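Local coordinates for protein TetR/AcrR family transcriptional regulator (Bradyrhizobium diazoefficiens, PDB 6G8G) that acts as a TetR-family transcriptional repressor that responds to flavonoids, with genistein binding probably weakening its hold on operator DNA, at residues A[141-146]-A[167-172]; A[102-107]-A[173-178]; A[38-43]-A[125-130]; A[32-37]-A[45-50]. All blocks are in the same frame, centred on the assembly; numbering follows the deposited sequence.

In the fold
Interactions 1 and 2 lie in the ligand-binding C-terminal domain and share helix 164-176, with centres about 11 Å apart; they touch where Leu172 CD2 meets Tyr104 CE2 at 3.5 Å. Genistein lies about 4 Å from the side chain of Arg176 in interaction 2 and about 9 Å from that of Leu172 in interaction 1. Interaction 4 lies within the DNA-binding domain, and interaction 3 joins that domain to the C-terminal one. These two have centres about 13 Å apart and meet through Thr42, whose CG2 packs 3.7 Å from Ile47 CG1. Interactions 2 and 3, on opposite sides of the chain's centre, are about 28 Å apart between centres, a separation that a signal from ligand to DNA-binding domain would probably have to span.

Interaction 1 of 4, residues A[141-146]-A[167-172]; sequences ATIRRL and AANQFL
Ile143 and Leu146 of helix 139-155 pack against Ala168 and Leu172 of helix 164-176, inside the all-helical C-terminal domain characteristic of TetR-family repressors. The axes of the two segments approach to 8.7 Å and cross steeply, at 112°. Small Ala168 permits this closeness, with its CA only 5.6 Å from that of Ile143.

The apolar contacts form one continuous layer. Ala168 CB points at the partner helix, 3.5 Å from the carbonyl O of Ile143, and is flanked by Ile143 CG2 and Leu146 CD2, each 4.0 Å from it. Leu146 has CG anti to its backbone N (chi1 179°), which carries CD2 across to the second helix. There this one methyl meets Phe171 CD2 at 3.6 Å, the two side chains crossing at about a right angle, and also packs on Leu172 CG. Leu172 answers with CD1, which lies 3.9 Å from Ile143 CG1 and also reaches the Thr142 methyl, CG2. The Phe171 ring also forms an edge-to-face pair with Phe206.

Thr142 OG1 turns from the interface to bond with Gln81, while Glu178 of the second subunit packs on both Ile143 and Asn169. Between those last two the meeting is plain van der Waals contact: the Ile143 CD1 methyl rests 3.6 Å from Asn169 ND2.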
# COMPACT_ATOMS: atom_id res chain seq x y z
N ALA A 141 5.68 -12.16 8.00
CA ALA A 141 6.45 -12.49 9.20
C ALA A 141 6.12 -11.55 10.33
O ALA A 141 5.99 -11.97 11.49
CB ALA A 141 7.94 -12.45 8.91
N THR A 142 6.00 -10.28 10.00
CA THR A 142 5.58 -9.30 10.98
C THR A 142 4.22 -9.65 11.57
O THR A 142 4.01 -9.59 12.78
CB THR A 142 5.50 -7.91 10.35
OG1 THR A 142 6.80 -7.53 9.89
CG2 THR A 142 5.03 -6.89 11.35
N ILE A 143 3.29 -10.01 10.72
CA ILE A 143 1.99 -10.43 11.23
C ILE A 143 2.12 -11.60 12.22
O ILE A 143 1.54 -11.56 13.29
CB ILE A 143 1.06 -10.81 10.08
CG1 ILE A 143 0.65 -9.58 9.28
CG2 ILE A 143 -0.18 -11.54 10.58
CD1 ILE A 143 -0.07 -9.90 7.98
N ARG A 144 2.88 -12.63 11.85
CA ARG A 144 3.05 -13.79 12.71
C ARG A 144 3.65 -13.47 14.06
O ARG A 144 3.19 -14.00 15.06
CB ARG A 144 3.91 -14.82 12.02
CG ARG A 144 3.19 -15.51 10.87
CD ARG A 144 4.00 -16.49 10.05
NE ARG A 144 5.47 -16.32 9.94
CZ ARG A 144 6.18 -16.04 8.84
NH1 ARG A 144 5.60 -15.83 7.64
NH2 ARG A 144 7.50 -15.97 8.95
N ARG A 145 4.65 -12.60 14.11
CA ARG A 145 5.24 -12.21 15.39
C ARG A 145 4.24 -11.58 16.28
O ARG A 145 4.19 -11.83 17.47
CB ARG A 145 6.39 -11.24 15.22
CG ARG A 145 7.69 -11.96 14.96
CD ARG A 145 8.68 -11.03 14.31
NE ARG A 145 9.05 -9.88 15.12
CZ ARG A 145 10.15 -9.79 15.85
NH1 ARG A 145 10.97 -10.82 15.99
NH2 ARG A 145 10.40 -8.65 16.48
N LEU A 146 3.45 -10.67 15.71
CA LEU A 146 2.49 -9.95 16.51
C LEU A 146 1.43 -10.92 16.96
O LEU A 146 0.95 -10.86 18.07
CB LEU A 146 1.89 -8.82 15.71
CG LEU A 146 0.85 -8.01 16.47
CD1 LEU A 146 1.42 -7.47 17.76
CD2 LEU A 146 0.35 -6.86 15.61
N ALA A 167 -6.33 -10.78 13.76
CA ALA A 167 -6.28 -9.64 14.68
C ALA A 167 -5.00 -8.87 14.51
O ALA A 167 -4.99 -7.65 14.57
CB ALA A 167 -6.42 -10.08 16.11
N ALA A 168 -3.91 -9.57 14.29
CA ALA A 168 -2.64 -8.90 14.07
C ALA A 168 -2.75 -8.04 12.84
O ALA A 168 -2.33 -6.89 12.82
CB ALA A 168 -1.53 -9.92 13.93
N ASN A 169 -3.30 -8.61 11.78
CA ASN A 169 -3.39 -7.88 10.53
C ASN A 169 -4.29 -6.65 10.66
O ASN A 169 -4.06 -5.61 10.06
CB ASN A 169 -3.90 -8.84 9.46
CG ASN A 169 -3.98 -8.22 8.11
OD1 ASN A 169 -5.03 -8.27 7.54
ND2 ASN A 169 -2.88 -7.70 7.56
N GLN A 170 -5.29 -6.76 11.51
CA GLN A 170 -6.18 -5.65 11.71
C GLN A 170 -5.50 -4.55 12.46
O GLN A 170 -5.61 -3.38 12.10
CB GLN A 170 -7.42 -6.12 12.44
CG GLN A 170 -8.30 -6.94 11.51
CD GLN A 170 -9.33 -7.77 12.24
OE1 GLN A 170 -9.15 -8.16 13.39
NE2 GLN A 170 -10.43 -8.05 11.55
N PHE A 171 -4.74 -4.92 13.47
CA PHE A 171 -3.97 -3.93 14.22
C PHE A 171 -3.02 -3.15 13.31
O PHE A 171 -2.96 -1.94 13.36
CB PHE A 171 -3.16 -4.60 15.33
CG PHE A 171 -2.30 -3.66 16.09
CD1 PHE A 171 -2.83 -2.88 17.09
CD2 PHE A 171 -0.96 -3.56 15.81
CE1 PHE A 171 -2.03 -2.01 17.80
CE2 PHE A 171 -0.15 -2.69 16.53
CZ PHE A 171 -0.69 -1.92 17.52
N LEU A 172 -2.33 -3.87 12.45
CA LEU A 172 -1.36 -3.26 11.58
C LEU A 172 -2.03 -2.43 10.49
O LEU A 172 -1.61 -1.32 10.22
CB LEU A 172 -0.45 -4.32 10.99
CG LEU A 172 0.39 -5.08 12.02
CD1 LEU A 172 0.98 -6.35 11.43
CD2 LEU A 172 1.51 -4.20 12.55

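Interaction 2 of 4, residues A[102-107]-A[173-178]; sequences RQYLHT and SLVRGE
Leu105 and Arg176 bring the two backbones closest, their CA atoms 6.9 Å apart, where helix 93-109 passes the last turn of helix 164-176. Just beyond, Gly177 leaves the helix with positive phi, and its N still closes the final turn by bonding to Ser173 O at 2.9 Å. From that turn Val175 points toward the opposite helix. Its CG1 is 3.8 Å from Leu105 CD2 and also touches the rim of the Tyr104 ring, at CD2.

The polar half of the contact belongs to Tyr104 and Arg176. This is the ligand-binding region of the TetR-type C-terminal domain: the Arg176 side chain lies about 4 Å from bound genistein, and Phe108 of the genistein pocket meets the Tyr104 ring edge-to-face. The tyrosine stretches across with CG anti to its backbone N (chi1 -180°), and Arg176, bent at chi3, brings NH1 to its hydroxyl. NH1 donates to Tyr104 OH over 2.9 Å, with a moderately bent N-H...O angle of 151°. The oxygen sits at the guanidinium edge, near its plane, although ring and guanidinium planes are 71° apart. A methionine in place of Arg176 would probably leave the Tyr104 hydroxyl without this donor and the phenol freer to shift. The other terminal nitrogen, Arg176 NH2, makes a weak hydrogen bond to Gly177 O of the second subunit.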
# COMPACT_ATOMS: atom_id res chain seq x y z
N ARG A 102 5.31 1.49 16.98
CA ARG A 102 6.29 2.52 16.68
C ARG A 102 7.40 1.97 15.81
O ARG A 102 7.80 2.60 14.87
CB ARG A 102 6.86 3.12 17.97
CG ARG A 102 7.61 4.43 17.75
CD ARG A 102 8.13 5.04 19.06
NE ARG A 102 7.07 5.45 20.02
CZ ARG A 102 6.66 4.74 21.08
NH1 ARG A 102 7.19 3.55 21.38
NH2 ARG A 102 5.70 5.21 21.85
N GLN A 103 7.88 0.76 16.10
CA GLN A 103 9.01 0.23 15.31
C GLN A 103 8.53 -0.13 13.93
O GLN A 103 9.24 0.06 12.96
CB GLN A 103 9.68 -0.97 16.00
CG GLN A 103 10.34 -0.68 17.36
CD GLN A 103 11.05 0.67 17.45
OE1 GLN A 103 10.73 1.49 18.33
NE2 GLN A 103 11.98 0.92 16.53
N TYR A 104 7.30 -0.61 13.83
CA TYR A 104 6.68 -0.97 12.54
C TYR A 104 6.59 0.22 11.60
O TYR A 104 6.97 0.13 10.44
CB TYR A 104 5.29 -1.49 12.80
CG TYR A 104 4.52 -1.90 11.61
CD1 TYR A 104 5.01 -2.87 10.76
CD2 TYR A 104 3.30 -1.37 11.35
CE1 TYR A 104 4.30 -3.29 9.65
CE2 TYR A 104 2.56 -1.76 10.24
CZ TYR A 104 3.05 -2.73 9.40
OH TYR A 104 2.35 -3.08 8.28
N LEU A 105 6.14 1.35 12.10
CA LEU A 105 6.05 2.52 11.26
C LEU A 105 7.40 3.06 10.89
O LEU A 105 7.52 3.68 9.84
CB LEU A 105 5.24 3.62 11.93
CG LEU A 105 3.78 3.25 12.14
CD1 LEU A 105 3.05 4.43 12.72
CD2 LEU A 105 3.09 2.80 10.87
N HIS A 106 8.41 2.89 11.73
CA HIS A 106 9.74 3.37 11.39
C HIS A 106 10.14 2.86 10.00
O HIS A 106 10.69 3.60 9.16
CB HIS A 106 10.72 2.82 12.46
CG HIS A 106 12.16 3.11 12.21
ND1 HIS A 106 12.75 4.34 12.45
CD2 HIS A 106 13.15 2.30 11.76
CE1 HIS A 106 14.03 4.28 12.13
NE2 HIS A 106 14.30 3.05 11.71
N THR A 107 9.87 1.59 9.76
CA THR A 107 10.18 1.01 8.47
C THR A 107 9.60 1.77 7.32
O THR A 107 10.21 1.92 6.29
CB THR A 107 9.53 -0.38 8.39
OG1 THR A 107 10.26 -1.27 9.22
CG2 THR A 107 9.47 -0.91 6.95
N SER A 173 -3.11 -2.92 9.91
CA SER A 173 -3.88 -2.08 8.99
C SER A 173 -4.36 -0.78 9.64
O SER A 173 -4.30 0.25 9.02
CB SER A 173 -5.06 -2.83 8.44
OG SER A 173 -4.58 -3.99 7.79
N LEU A 174 -4.77 -0.82 10.90
CA LEU A 174 -5.23 0.39 11.56
C LEU A 174 -4.12 1.41 11.75
O LEU A 174 -4.28 2.57 11.46
CB LEU A 174 -5.82 0.08 12.91
CG LEU A 174 -7.15 -0.63 12.77
CD1 LEU A 174 -7.56 -1.24 14.09
CD2 LEU A 174 -8.22 0.34 12.27
N VAL A 175 -2.99 0.94 12.22
CA VAL A 175 -1.88 1.79 12.61
C VAL A 175 -1.22 2.35 11.37
O VAL A 175 -0.77 3.49 11.33
CB VAL A 175 -0.92 0.94 13.45
CG1 VAL A 175 0.52 1.24 13.14
CG2 VAL A 175 -1.21 1.16 14.91
N ARG A 176 -1.13 1.50 10.37
CA ARG A 176 -0.50 1.86 9.10
C ARG A 176 -1.41 2.82 8.36
O ARG A 176 -0.96 3.77 7.78
CB ARG A 176 -0.35 0.56 8.29
CG ARG A 176 0.31 0.67 6.96
CD ARG A 176 0.60 -0.71 6.42
NE ARG A 176 -0.61 -1.38 5.98
CZ ARG A 176 -1.02 -2.57 6.40
NH1 ARG A 176 -0.34 -3.25 7.30
NH2 ARG A 176 -2.13 -3.08 5.91
N GLY A 177 -2.69 2.52 8.39
CA GLY A 177 -3.71 3.27 7.70
C GLY A 177 -3.33 3.64 6.30
O GLY A 177 -3.15 2.81 5.42
N GLU A 178 -3.13 4.93 6.15
CA GLU A 178 -3.03 5.60 4.89
C GLU A 178 -1.58 6.01 4.62
O GLU A 178 -1.30 6.60 3.58
CB GLU A 178 -3.81 6.88 5.07
CG GLU A 178 -4.82 7.21 4.02
CD GLU A 178 -5.28 8.65 4.20
OE1 GLU A 178 -4.91 9.33 5.21
OE2 GLU A 178 -6.02 9.10 3.29

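Interaction 3 of 4, residues A[38-43]-A[125-130]; sequences GFSATS and GRFPVL
Ser40 and Arg126 mark the nearest approach of the backbones, yet their CA atoms are 9.6 Å apart, so the type I turn of Phe39 to Thr42 and the loop leading into helix 128-137 meet through side chains alone. The main element is a T-shaped pair. Phe39, its CG anti to the backbone N (chi1 178°), drives the CD2-CE2 edge of its ring into one face of Phe127; the centroids are 5.0 Å apart and the planes stand at 87°. Phe39 CE2 lies over the middle of that face, 3.7 Å from Phe127 CZ. Beyond it, Phe39 CZ meets Leu130 CD1 at 4.2 Å. Ser40 OG comes in at the rim of the Phe127 ring, 3.7 Å from CE2; Glu123 shares a hydrogen bond with Ser40 OG and a salt bridge with Arg126. An alanine instead of Phe127 would probably rob the Phe39 edge of its aromatic face and open a gap beside Leu130. The contact thus joins the DNA-binding domain to the C-terminal domain next to helix 65-82, whose Lys65 makes a cation-pi contact with Phe39, whose Glu66 touches Phe127, and whose Phe69 meets the Phe39 ring and, with Ala70, packs on Leu130.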
# COMPACT_ATOMS: atom_id res chain seq x y z
N GLY A 38 17.44 -3.19 -12.76
CA GLY A 38 16.36 -4.16 -12.68
C GLY A 38 16.89 -5.59 -12.65
O GLY A 38 18.07 -5.87 -12.94
N PHE A 39 16.01 -6.50 -12.29
CA PHE A 39 16.37 -7.88 -12.11
C PHE A 39 16.62 -8.57 -13.46
O PHE A 39 17.72 -9.12 -13.69
CB PHE A 39 15.28 -8.60 -11.33
CG PHE A 39 15.54 -10.07 -11.13
CD1 PHE A 39 16.59 -10.51 -10.33
CD2 PHE A 39 14.74 -11.02 -11.76
CE1 PHE A 39 16.83 -11.85 -10.15
CE2 PHE A 39 14.98 -12.36 -11.58
CZ PHE A 39 16.03 -12.78 -10.77
N SER A 40 15.63 -8.53 -14.34
CA SER A 40 15.77 -9.16 -15.67
C SER A 40 16.88 -8.57 -16.55
O SER A 40 17.56 -9.28 -17.27
CB SER A 40 14.46 -9.03 -16.43
OG SER A 40 13.49 -9.87 -15.86
N ALA A 41 17.09 -7.27 -16.45
CA ALA A 41 18.15 -6.63 -17.18
C ALA A 41 19.58 -6.92 -16.65
O ALA A 41 20.56 -6.48 -17.23
CB ALA A 41 17.91 -5.13 -17.16
N THR A 42 19.71 -7.58 -15.51
CA THR A 42 21.02 -7.83 -14.97
C THR A 42 21.35 -9.26 -15.31
O THR A 42 20.54 -10.14 -15.05
CB THR A 42 21.03 -7.61 -13.45
OG1 THR A 42 20.73 -6.25 -13.15
CG2 THR A 42 22.38 -7.97 -12.86
N SER A 43 22.54 -9.52 -15.85
CA SER A 43 22.95 -10.88 -16.19
C SER A 43 24.00 -11.42 -15.23
O SER A 43 24.76 -10.66 -14.60
CB SER A 43 23.56 -10.93 -17.59
OG SER A 43 24.76 -10.16 -17.64
N GLY A 125 4.95 -9.24 -12.44
CA GLY A 125 4.42 -10.55 -12.14
C GLY A 125 5.09 -11.73 -12.81
O GLY A 125 4.54 -12.81 -12.80
N ARG A 126 6.27 -11.56 -13.38
CA ARG A 126 6.95 -12.70 -14.00
C ARG A 126 7.76 -13.55 -13.03
O ARG A 126 8.38 -14.52 -13.45
CB ARG A 126 7.94 -12.22 -15.07
CG ARG A 126 7.39 -11.38 -16.18
CD ARG A 126 8.34 -11.29 -17.38
NE ARG A 126 8.45 -9.87 -17.70
CZ ARG A 126 9.35 -9.05 -17.16
NH1 ARG A 126 9.34 -7.76 -17.46
NH2 ARG A 126 10.27 -9.53 -16.32
N PHE A 127 7.86 -13.15 -11.77
CA PHE A 127 8.60 -13.95 -10.81
C PHE A 127 7.78 -14.14 -9.55
O PHE A 127 8.19 -13.74 -8.48
CB PHE A 127 9.99 -13.35 -10.56
CG PHE A 127 10.90 -13.42 -11.77
CD1 PHE A 127 11.49 -14.64 -12.14
CD2 PHE A 127 11.14 -12.32 -12.58
CE1 PHE A 127 12.30 -14.73 -13.28
CE2 PHE A 127 11.94 -12.41 -13.72
CZ PHE A 127 12.52 -13.62 -14.07
N PRO A 128 6.63 -14.81 -9.66
CA PRO A 128 5.70 -14.96 -8.52
C PRO A 128 6.27 -15.69 -7.34
O PRO A 128 5.91 -15.41 -6.21
CB PRO A 128 4.54 -15.78 -9.09
CG PRO A 128 5.07 -16.37 -10.36
CD PRO A 128 6.05 -15.37 -10.90
N VAL A 129 7.20 -16.60 -7.58
CA VAL A 129 7.78 -17.31 -6.45
C VAL A 129 8.65 -16.40 -5.60
O VAL A 129 8.58 -16.44 -4.39
CB VAL A 129 8.54 -18.56 -6.92
CG1 VAL A 129 9.30 -19.21 -5.76
CG2 VAL A 129 7.56 -19.53 -7.55
N LEU A 130 9.48 -15.58 -6.23
CA LEU A 130 10.23 -14.58 -5.48
C LEU A 130 9.32 -13.55 -4.82
O LEU A 130 9.57 -13.08 -3.72
CB LEU A 130 11.18 -13.84 -6.41
CG LEU A 130 12.31 -14.66 -7.02
CD1 LEU A 130 13.04 -13.83 -8.07
CD2 LEU A 130 13.26 -15.07 -5.92

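Interaction 4 of 4, residues A[32-37]-A[45-50]; sequences QLFLEQ and DAIAKA
Leu33 and Ile47 form the centre of the packing between helix 23-37 and helix 44-51, two of the helices of the TetR-type helix-turn-helix domain. Their segment axes stay 11.0 Å apart and cross at 126°, so the space between is spanned by long side chains. On the buried side, Leu33 CD1 lies 4.0 Å from Ile47 CG1. Ile47 has CG1 anti to its own carbonyl carbon (chi1 -73°) and runs on extended, carrying CD1 to Phe34, 4.1 Å from CE1 and as near to CZ. The two side chains cross at about a right angle. Phe34 is further enclosed by edge-to-face pairs with Phe39 and Phe69, and Thr42 touches Leu33, Phe34 and Ile47.

Toward solvent the contact thins. There the same Leu33 methyl, CD1, has just the two small alanines to rest on: Ala46 CB at 4.1 Å and exposed Ala50 CB at 4.3 Å. It also lies against the backbone of Ala46, 3.9 Å from the carbonyl O. The meetings between the two segments are of carbon with carbon, or of a methyl with a carbonyl, which implies that the two helices are held here by hydrophobic burial and fit of shape, with directional bonds across them playing no part.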
# COMPACT_ATOMS: atom_id res chain seq x y z
N GLN A 32 23.57 -3.95 -6.13
CA GLN A 32 23.85 -2.74 -6.87
C GLN A 32 23.25 -2.80 -8.28
O GLN A 32 22.58 -1.87 -8.71
CB GLN A 32 25.35 -2.54 -6.95
CG GLN A 32 25.78 -1.26 -7.65
CD GLN A 32 25.35 0.03 -6.99
OE1 GLN A 32 26.11 0.62 -6.22
NE2 GLN A 32 24.15 0.53 -7.33
N LEU A 33 23.50 -3.87 -9.00
CA LEU A 33 23.00 -3.96 -10.36
C LEU A 33 21.48 -4.08 -10.44
O LEU A 33 20.85 -3.49 -11.32
CB LEU A 33 23.64 -5.14 -11.10
CG LEU A 33 25.11 -4.92 -11.46
CD1 LEU A 33 25.77 -6.20 -11.93
CD2 LEU A 33 25.22 -3.87 -12.56
N PHE A 34 20.89 -4.84 -9.54
CA PHE A 34 19.47 -5.00 -9.56
C PHE A 34 18.81 -3.64 -9.37
O PHE A 34 17.80 -3.35 -10.01
CB PHE A 34 18.99 -5.98 -8.48
CG PHE A 34 19.41 -7.40 -8.71
CD1 PHE A 34 19.73 -7.86 -9.96
CD2 PHE A 34 19.46 -8.27 -7.66
CE1 PHE A 34 20.15 -9.17 -10.15
CE2 PHE A 34 19.88 -9.57 -7.85
CZ PHE A 34 20.22 -10.03 -9.09
N LEU A 35 19.37 -2.79 -8.51
CA LEU A 35 18.70 -1.51 -8.33
C LEU A 35 19.09 -0.52 -9.41
O LEU A 35 18.24 0.26 -9.79
CB LEU A 35 18.62 -0.93 -6.92
CG LEU A 35 19.65 -1.29 -5.91
CD1 LEU A 35 20.95 -0.63 -6.28
CD2 LEU A 35 19.17 -0.85 -4.55
N GLU A 36 20.29 -0.59 -9.97
CA GLU A 36 20.62 0.23 -11.17
C GLU A 36 19.72 -0.13 -12.35
O GLU A 36 19.04 0.73 -12.87
CB GLU A 36 22.09 0.08 -11.60
CG GLU A 36 23.15 0.88 -10.82
CD GLU A 36 24.61 0.49 -11.14
OE1 GLU A 36 25.47 0.51 -10.23
OE2 GLU A 36 24.91 0.15 -12.30
N GLN A 37 19.66 -1.41 -12.69
CA GLN A 37 19.12 -1.88 -13.96
C GLN A 37 17.85 -2.72 -13.93
O GLN A 37 17.27 -2.99 -14.97
CB GLN A 37 20.15 -2.77 -14.60
CG GLN A 37 21.29 -2.06 -15.27
CD GLN A 37 22.48 -3.00 -15.44
OE1 GLN A 37 22.34 -4.21 -15.31
NE2 GLN A 37 23.65 -2.44 -15.72
N ASP A 45 26.53 -12.77 -16.02
CA ASP A 45 27.78 -12.33 -16.57
C ASP A 45 28.25 -11.00 -15.98
O ASP A 45 29.40 -10.86 -15.55
CB ASP A 45 27.68 -12.25 -18.10
CG ASP A 45 29.03 -12.14 -18.76
OD1 ASP A 45 29.75 -13.16 -18.80
OD2 ASP A 45 29.38 -11.03 -19.21
N ALA A 46 27.36 -10.01 -15.98
CA ALA A 46 27.65 -8.68 -15.43
C ALA A 46 27.98 -8.75 -13.94
O ALA A 46 28.84 -8.01 -13.45
CB ALA A 46 26.46 -7.77 -15.64
N ILE A 47 27.29 -9.63 -13.22
CA ILE A 47 27.45 -9.78 -11.78
C ILE A 47 28.83 -10.32 -11.47
O ILE A 47 29.53 -9.82 -10.56
CB ILE A 47 26.37 -10.72 -11.18
CG1 ILE A 47 25.02 -10.01 -11.16
CG2 ILE A 47 26.75 -11.14 -9.77
CD1 ILE A 47 23.82 -10.90 -10.93
N ALA A 48 29.24 -11.32 -12.23
CA ALA A 48 30.55 -11.88 -12.06
C ALA A 48 31.62 -10.81 -12.26
O ALA A 48 32.54 -10.69 -11.43
CB ALA A 48 30.76 -13.03 -13.01
N LYS A 49 31.49 -10.03 -13.33
CA LYS A 49 32.49 -9.01 -13.62
C LYS A 49 32.54 -7.99 -12.49
O LYS A 49 33.61 -7.66 -12.01
CB LYS A 49 32.23 -8.30 -14.95
CG LYS A 49 32.40 -9.20 -16.17
CD LYS A 49 32.17 -8.41 -17.50
CE LYS A 49 33.48 -7.80 -17.86
NZ LYS A 49 33.56 -7.39 -19.27
N ALA A 50 31.38 -7.51 -12.07
CA ALA A 50 31.33 -6.48 -11.05
C ALA A 50 31.88 -6.98 -9.72
O ALA A 50 32.45 -6.22 -8.96
CB ALA A 50 29.93 -5.96 -10.89